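Local coordinates for major capsid protein (Faustovirus, PDB 5J7O) that forms trimeric capsomers of double jelly-roll subunits that probably build the protein shell around the viral double-stranded DNA, at residues K190-Y201 against V297-D305. Residues are numbered along the deposited sequence; the frame is centred on the assembly and turned at random.
Sequences KFEVNGNPLDEY and VPLLFWFRD
F191 meets three aromatic rings of V297-D305. Its CB sits over one face of F301, a CH-pi contact 4.1 Å from the ring centroid, while the edge of F303 turns toward the F191 ring face in a tilted edge-to-face pair, planes at 61°. W302 reaches the rim of F191, W302 CH2 lying 4.0 Å from F191 CE2. Past the type I' turn V193-N196 the hairpin returns, and L198 and D199 both face F191 as a classic beta bulge; L198 CD2 lies 3.4 Å from W302 CH2. The hairpin supplies two strands, 196-202 at the edge, of a four-stranded antiparallel sheet of the double jelly-roll, and the aromatic side chains pack between it and the segment that follows strand 293-298 of another sheet. D199, with CG anti to its amide nitrogen (chi1 -170°), brings OD2 in plane to the F301 edge, 3.2 Å from CD1; this oxygen is buried without a hydrogen-bond partner, whereas OD1 accepts from the backbone N of Y421. Y201 turns its ring edge toward the F301 face opposite F191 CB, and its OH accepts a nearly straight hydrogen bond from L300 N (2.9 Å). L300 is the centre of an inverse gamma turn, and its O is hydrogen-bonded to Y421 OH.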
ATOM      1  N   LYS B 190      10.767 -20.293  24.303  1.00 44.92           N
ATOM      2  CA  LYS B 190      12.065 -20.722  24.805  1.00 44.38           C
ATOM      3  C   LYS B 190      12.661 -21.816  23.931  1.00 42.72           C
ATOM      4  O   LYS B 190      11.964 -22.753  23.527  1.00 40.71           O
ATOM      5  CB  LYS B 190      11.954 -21.230  26.248  1.00 45.67           C
ATOM      6  CG  LYS B 190      11.798 -20.138  27.293  1.00 48.43           C
ATOM      7  CD  LYS B 190      11.398 -20.726  28.638  1.00 51.89           C
ATOM      8  CE  LYS B 190      12.319 -21.865  29.046  1.00 54.11           C
ATOM      9  NZ  LYS B 190      11.862 -22.522  30.302  1.00 55.02           N
ATOM     10  N   PHE B 191      13.957 -21.691  23.649  1.00 43.32           N
ATOM     11  CA  PHE B 191      14.765 -22.759  23.070  1.00 44.12           C
ATOM     12  C   PHE B 191      15.699 -23.249  24.169  1.00 47.22           C
ATOM     13  O   PHE B 191      16.659 -22.561  24.529  1.00 46.78           O
ATOM     14  CB  PHE B 191      15.547 -22.270  21.852  1.00 42.71           C
ATOM     15  CG  PHE B 191      16.432 -23.322  21.239  1.00 41.65           C
ATOM     16  CD1 PHE B 191      16.051 -24.654  21.234  1.00 41.45           C
ATOM     17  CD2 PHE B 191      17.653 -22.979  20.681  1.00 41.42           C
ATOM     18  CE1 PHE B 191      16.865 -25.621  20.675  1.00 41.88           C
ATOM     19  CE2 PHE B 191      18.472 -23.942  20.123  1.00 41.71           C
ATOM     20  CZ  PHE B 191      18.077 -25.265  20.120  1.00 42.30           C
ATOM     21  N   GLU B 192      15.419 -24.438  24.695  1.00 51.72           N
ATOM     22  CA  GLU B 192      16.015 -24.916  25.935  1.00 55.71           C
ATOM     23  C   GLU B 192      16.951 -26.086  25.657  1.00 57.97           C
ATOM     24  O   GLU B 192      16.572 -27.038  24.966  1.00 56.57           O
ATOM     25  CB  GLU B 192      14.919 -25.334  26.916  1.00 59.66           C
ATOM     26  CG  GLU B 192      15.267 -25.160  28.378  1.00 66.09           C
ATOM     27  CD  GLU B 192      14.048 -25.279  29.270  1.00 69.50           C
ATOM     28  OE1 GLU B 192      12.919 -25.128  28.754  1.00 70.83           O
ATOM     29  OE2 GLU B 192      14.215 -25.527  30.481  1.00 71.57           O
ATOM     30  N   VAL B 193      18.169 -26.010  26.192  1.00 60.57           N
ATOM     31  CA  VAL B 193      19.163 -27.071  26.068  1.00 64.10           C
ATOM     32  C   VAL B 193      19.789 -27.307  27.436  1.00 69.84           C
ATOM     33  O   VAL B 193      20.266 -26.363  28.075  1.00 71.71           O
ATOM     34  CB  VAL B 193      20.253 -26.731  25.032  1.00 61.35           C
ATOM     35  CG1 VAL B 193      21.214 -27.901  24.871  1.00 60.57           C
ATOM     36  CG2 VAL B 193      19.633 -26.362  23.693  1.00 60.34           C
ATOM     37  N   ASN B 194      19.784 -28.567  27.881  1.00 74.62           N
ATOM     38  CA  ASN B 194      20.380 -28.975  29.158  1.00 78.60           C
ATOM     39  C   ASN B 194      19.741 -28.258  30.344  1.00 78.84           C
ATOM     40  O   ASN B 194      20.374 -28.080  31.388  1.00 81.45           O
ATOM     41  CB  ASN B 194      21.896 -28.755  29.166  1.00 79.95           C
ATOM     42  CG  ASN B 194      22.583 -29.407  27.991  1.00 80.79           C
ATOM     43  OD1 ASN B 194      21.995 -30.236  27.303  1.00 82.12           O
ATOM     44  ND2 ASN B 194      23.837 -29.038  27.754  1.00 82.40           N
ATOM     45  N   GLY B 195      18.482 -27.846  30.198  1.00 74.58           N
ATOM     46  CA  GLY B 195      17.805 -27.080  31.217  1.00 72.87           C
ATOM     47  C   GLY B 195      18.072 -25.591  31.180  1.00 72.06           C
ATOM     48  O   GLY B 195      17.327 -24.828  31.806  1.00 73.14           O
ATOM     49  N   ASN B 196      19.112 -25.154  30.471  1.00 69.36           N
ATOM     50  CA  ASN B 196      19.415 -23.733  30.347  1.00 65.99           C
ATOM     51  C   ASN B 196      18.628 -23.130  29.191  1.00 59.47           C
ATOM     52  O   ASN B 196      18.595 -23.716  28.103  1.00 56.40           O
ATOM     53  CB  ASN B 196      20.902 -23.508  30.108  1.00 68.59           C
ATOM     54  CG  ASN B 196      21.743 -23.808  31.330  1.00 71.33           C
ATOM     55  OD1 ASN B 196      21.278 -23.692  32.463  1.00 73.11           O
ATOM     56  ND2 ASN B 196      22.996 -24.190  31.105  1.00 71.17           N
ATOM     57  N   PRO B 197      17.978 -21.986  29.387  1.00 57.44           N
ATOM     58  CA  PRO B 197      17.451 -21.242  28.237  1.00 56.03           C
ATOM     59  C   PRO B 197      18.573 -20.794  27.316  1.00 54.25           C
ATOM     60  O   PRO B 197      19.381 -19.937  27.687  1.00 54.02           O
ATOM     61  CB  PRO B 197      16.736 -20.049  28.883  1.00 56.16           C
ATOM     62  CG  PRO B 197      16.411 -20.506  30.265  1.00 57.34           C
ATOM     63  CD  PRO B 197      17.547 -21.402  30.668  1.00 57.85           C
ATOM     64  N   LEU B 198      18.649 -21.379  26.120  1.00 52.53           N
ATOM     65  CA  LEU B 198      19.672 -20.964  25.169  1.00 51.42           C
ATOM     66  C   LEU B 198      19.290 -19.654  24.493  1.00 49.43           C
ATOM     67  O   LEU B 198      20.158 -18.818  24.217  1.00 50.33           O
ATOM     68  CB  LEU B 198      19.909 -22.067  24.136  1.00 51.62           C
ATOM     69  CG  LEU B 198      21.193 -21.991  23.305  1.00 51.88           C
ATOM     70  CD1 LEU B 198      21.650 -23.382  22.898  1.00 51.56           C
ATOM     71  CD2 LEU B 198      20.999 -21.127  22.073  1.00 53.20           C
ATOM     72  N   ASP B 199      18.001 -19.459  24.224  1.00 46.04           N
ATOM     73  CA  ASP B 199      17.503 -18.198  23.694  1.00 43.98           C
ATOM     74  C   ASP B 199      16.004 -18.134  23.938  1.00 42.77           C
ATOM     75  O   ASP B 199      15.320 -19.161  23.950  1.00 43.00           O
ATOM     76  CB  ASP B 199      17.810 -18.040  22.201  1.00 43.26           C
ATOM     77  CG  ASP B 199      17.519 -16.640  21.696  1.00 42.66           C
ATOM     78  OD1 ASP B 199      17.615 -15.689  22.499  1.00 42.02           O
ATOM     79  OD2 ASP B 199      17.191 -16.490  20.499  1.00 42.51           O
ATOM     80  N   GLU B 200      15.505 -16.916  24.130  1.00 41.60           N
ATOM     81  CA  GLU B 200      14.096 -16.720  24.435  1.00 42.75           C
ATOM     82  C   GLU B 200      13.698 -15.294  24.090  1.00 40.92           C
ATOM     83  O   GLU B 200      14.525 -14.378  24.123  1.00 42.05           O
ATOM     84  CB  GLU B 200      13.801 -17.009  25.909  1.00 46.27           C
ATOM     85  CG  GLU B 200      14.732 -16.285  26.865  1.00 50.03           C
ATOM     86  CD  GLU B 200      14.299 -16.412  28.309  1.00 52.75           C
ATOM     87  OE1 GLU B 200      13.096 -16.642  28.553  1.00 53.40           O
ATOM     88  OE2 GLU B 200      15.165 -16.281  29.201  1.00 54.56           O
ATOM     89  N   TYR B 201      12.420 -15.120  23.760  1.00 39.19           N
ATOM     90  CA  TYR B 201      11.864 -13.801  23.493  1.00 37.00           C
ATOM     91  C   TYR B 201      10.409 -13.787  23.939  1.00 37.11           C
ATOM     92  O   TYR B 201       9.814 -14.830  24.222  1.00 36.17           O
ATOM     93  CB  TYR B 201      11.995 -13.421  22.012  1.00 35.43           C
ATOM     94  CG  TYR B 201      11.261 -14.334  21.054  1.00 36.94           C
ATOM     95  CD1 TYR B 201       9.917 -14.136  20.764  1.00 38.54           C
ATOM     96  CD2 TYR B 201      11.917 -15.383  20.426  1.00 37.07           C
ATOM     97  CE1 TYR B 201       9.244 -14.965  19.888  1.00 39.29           C
ATOM     98  CE2 TYR B 201      11.252 -16.217  19.545  1.00 38.27           C
ATOM     99  CZ  TYR B 201       9.917 -16.002  19.280  1.00 38.45           C
ATOM    100  OH  TYR B 201       9.249 -16.828  18.405  1.00 38.43           O
ATOM    101  N   VAL B 297       2.315 -19.597  13.643  1.00 32.62           N
ATOM    102  CA  VAL B 297       3.170 -18.578  14.241  1.00 31.99           C
ATOM    103  C   VAL B 297       4.627 -19.003  14.088  1.00 34.61           C
ATOM    104  O   VAL B 297       5.037 -20.016  14.672  1.00 36.08           O
ATOM    105  CB  VAL B 297       2.819 -18.343  15.718  1.00 29.09           C
ATOM    106  CG1 VAL B 297       3.680 -17.231  16.298  1.00 26.58           C
ATOM    107  CG2 VAL B 297       1.343 -18.006  15.861  1.00 28.80           C
ATOM    108  N   PRO B 298       5.432 -18.268  13.327  1.00 34.41           N
ATOM    109  CA  PRO B 298       6.846 -18.631  13.193  1.00 36.11           C
ATOM    110  C   PRO B 298       7.614 -18.334  14.469  1.00 37.73           C
ATOM    111  O   PRO B 298       7.326 -17.375  15.190  1.00 38.54           O
ATOM    112  CB  PRO B 298       7.336 -17.747  12.037  1.00 34.69           C
ATOM    113  CG  PRO B 298       6.084 -17.206  11.385  1.00 33.31           C
ATOM    114  CD  PRO B 298       5.076 -17.120  12.480  1.00 32.10           C
ATOM    115  N   LEU B 299       8.609 -19.175  14.744  1.00 38.65           N
ATOM    116  CA  LEU B 299       9.478 -18.996  15.902  1.00 39.65           C
ATOM    117  C   LEU B 299      10.704 -18.205  15.460  1.00 38.30           C
ATOM    118  O   LEU B 299      11.513 -18.690  14.661  1.00 37.84           O
ATOM    119  CB  LEU B 299       9.860 -20.344  16.506  1.00 40.80           C
ATOM    120  CG  LEU B 299       8.673 -21.208  16.942  1.00 41.90           C
ATOM    121  CD1 LEU B 299       9.137 -22.391  17.776  1.00 42.93           C
ATOM    122  CD2 LEU B 299       7.638 -20.385  17.699  1.00 40.98           C
ATOM    123  N   LEU B 300      10.840 -16.988  15.984  1.00 37.78           N
ATOM    124  CA  LEU B 300      11.774 -15.999  15.446  1.00 35.39           C
ATOM    125  C   LEU B 300      13.168 -16.147  16.065  1.00 37.36           C
ATOM    126  O   LEU B 300      13.728 -15.214  16.638  1.00 39.00           O
ATOM    127  CB  LEU B 300      11.222 -14.596  15.671  1.00 33.02           C
ATOM    128  CG  LEU B 300       9.736 -14.394  15.368  1.00 30.63           C
ATOM    129  CD1 LEU B 300       9.186 -13.214  16.154  1.00 29.78           C
ATOM    130  CD2 LEU B 300       9.510 -14.194  13.877  1.00 28.42           C
ATOM    131  N   PHE B 301      13.733 -17.343  15.927  1.00 38.26           N
ATOM    132  CA  PHE B 301      15.096 -17.589  16.373  1.00 35.83           C
ATOM    133  C   PHE B 301      16.081 -17.398  15.218  1.00 33.72           C
ATOM    134  O   PHE B 301      15.701 -17.293  14.051  1.00 34.63           O
ATOM    135  CB  PHE B 301      15.229 -18.992  16.963  1.00 38.12           C
ATOM    136  CG  PHE B 301      14.500 -19.178  18.266  1.00 40.07           C
ATOM    137  CD1 PHE B 301      14.882 -18.474  19.396  1.00 41.48           C
ATOM    138  CD2 PHE B 301      13.450 -20.075  18.365  1.00 39.63           C
ATOM    139  CE1 PHE B 301      14.219 -18.649  20.596  1.00 41.53           C
ATOM    140  CE2 PHE B 301      12.784 -20.255  19.563  1.00 39.73           C
ATOM    141  CZ  PHE B 301      13.169 -19.541  20.680  1.00 40.35           C
ATOM    142  N   TRP B 302      17.370 -17.355  15.567  1.00 32.85           N
ATOM    143  CA  TRP B 302      18.394 -17.062  14.566  1.00 32.27           C
ATOM    144  C   TRP B 302      18.533 -18.203  13.565  1.00 34.15           C
ATOM    145  O   TRP B 302      18.810 -17.964  12.384  1.00 33.55           O
ATOM    146  CB  TRP B 302      19.736 -16.776  15.250  1.00 34.18           C
ATOM    147  CG  TRP B 302      20.493 -18.020  15.586  1.00 33.31           C
ATOM    148  CD1 TRP B 302      21.440 -18.633  14.820  1.00 32.11           C
ATOM    149  CD2 TRP B 302      20.343 -18.826  16.760  1.00 33.81           C
ATOM    150  NE1 TRP B 302      21.895 -19.767  15.445  1.00 33.72           N
ATOM    151  CE2 TRP B 302      21.237 -19.908  16.639  1.00 34.04           C
ATOM    152  CE3 TRP B 302      19.544 -18.736  17.903  1.00 33.66           C
ATOM    153  CZ2 TRP B 302      21.353 -20.891  17.616  1.00 33.74           C
ATOM    154  CZ3 TRP B 302      19.661 -19.712  18.872  1.00 34.38           C
ATOM    155  CH2 TRP B 302      20.559 -20.776  18.722  1.00 33.97           C
ATOM    156  N   PHE B 303      18.306 -19.445  14.001  1.00 37.47           N
ATOM    157  CA  PHE B 303      18.600 -20.602  13.163  1.00 39.93           C
ATOM    158  C   PHE B 303      17.508 -20.817  12.126  1.00 43.19           C
ATOM    159  O   PHE B 303      17.375 -21.910  11.570  1.00 43.73           O
ATOM    160  CB  PHE B 303      18.792 -21.862  14.016  1.00 40.18           C
ATOM    161  CG  PHE B 303      17.671 -22.133  14.974  1.00 38.76           C
ATOM    162  CD1 PHE B 303      16.512 -22.771  14.555  1.00 38.59           C
ATOM    163  CD2 PHE B 303      17.785 -21.770  16.303  1.00 36.91           C
ATOM    164  CE1 PHE B 303      15.485 -23.030  15.447  1.00 37.55           C
ATOM    165  CE2 PHE B 303      16.766 -22.031  17.201  1.00 37.19           C
ATOM    166  CZ  PHE B 303      15.612 -22.659  16.770  1.00 37.15           C
ATOM    167  N   ARG B 304      16.704 -19.780  11.874  1.00 44.51           N
ATOM    168  CA  ARG B 304      15.778 -19.824  10.753  1.00 45.12           C
ATOM    169  C   ARG B 304      16.522 -19.736   9.429  1.00 44.36           C
ATOM    170  O   ARG B 304      16.083 -20.318   8.429  1.00 44.60           O
ATOM    171  CB  ARG B 304      14.759 -18.692  10.889  1.00 47.34           C
ATOM    172  CG  ARG B 304      13.964 -18.370   9.635  1.00 49.87           C
ATOM    173  CD  ARG B 304      12.744 -17.536   9.993  1.00 51.18           C
ATOM    174  NE  ARG B 304      11.950 -18.211  11.015  1.00 53.16           N
ATOM    175  CZ  ARG B 304      10.972 -19.069  10.748  1.00 53.01           C
ATOM    176  NH1 ARG B 304      10.660 -19.344   9.490  1.00 52.13           N
ATOM    177  NH2 ARG B 304      10.304 -19.649  11.736  1.00 53.55           N
ATOM    178  N   ASP B 305      17.641 -19.025   9.412  1.00 44.76           N
ATOM    179  CA  ASP B 305      18.522 -18.947   8.256  1.00 45.63           C
ATOM    180  C   ASP B 305      19.002 -20.344   7.876  1.00 45.45           C
ATOM    181  O   ASP B 305      19.578 -21.042   8.726  1.00 44.14           O
ATOM    182  CB  ASP B 305      19.706 -18.039   8.592  1.00 45.89           C
ATOM    183  CG  ASP B 305      20.534 -17.658   7.376  1.00 48.60           C
ATOM    184  OD1 ASP B 305      20.552 -18.414   6.384  1.00 48.23           O
ATOM    185  OD2 ASP B 305      21.185 -16.593   7.426  1.00 51.32           O
TER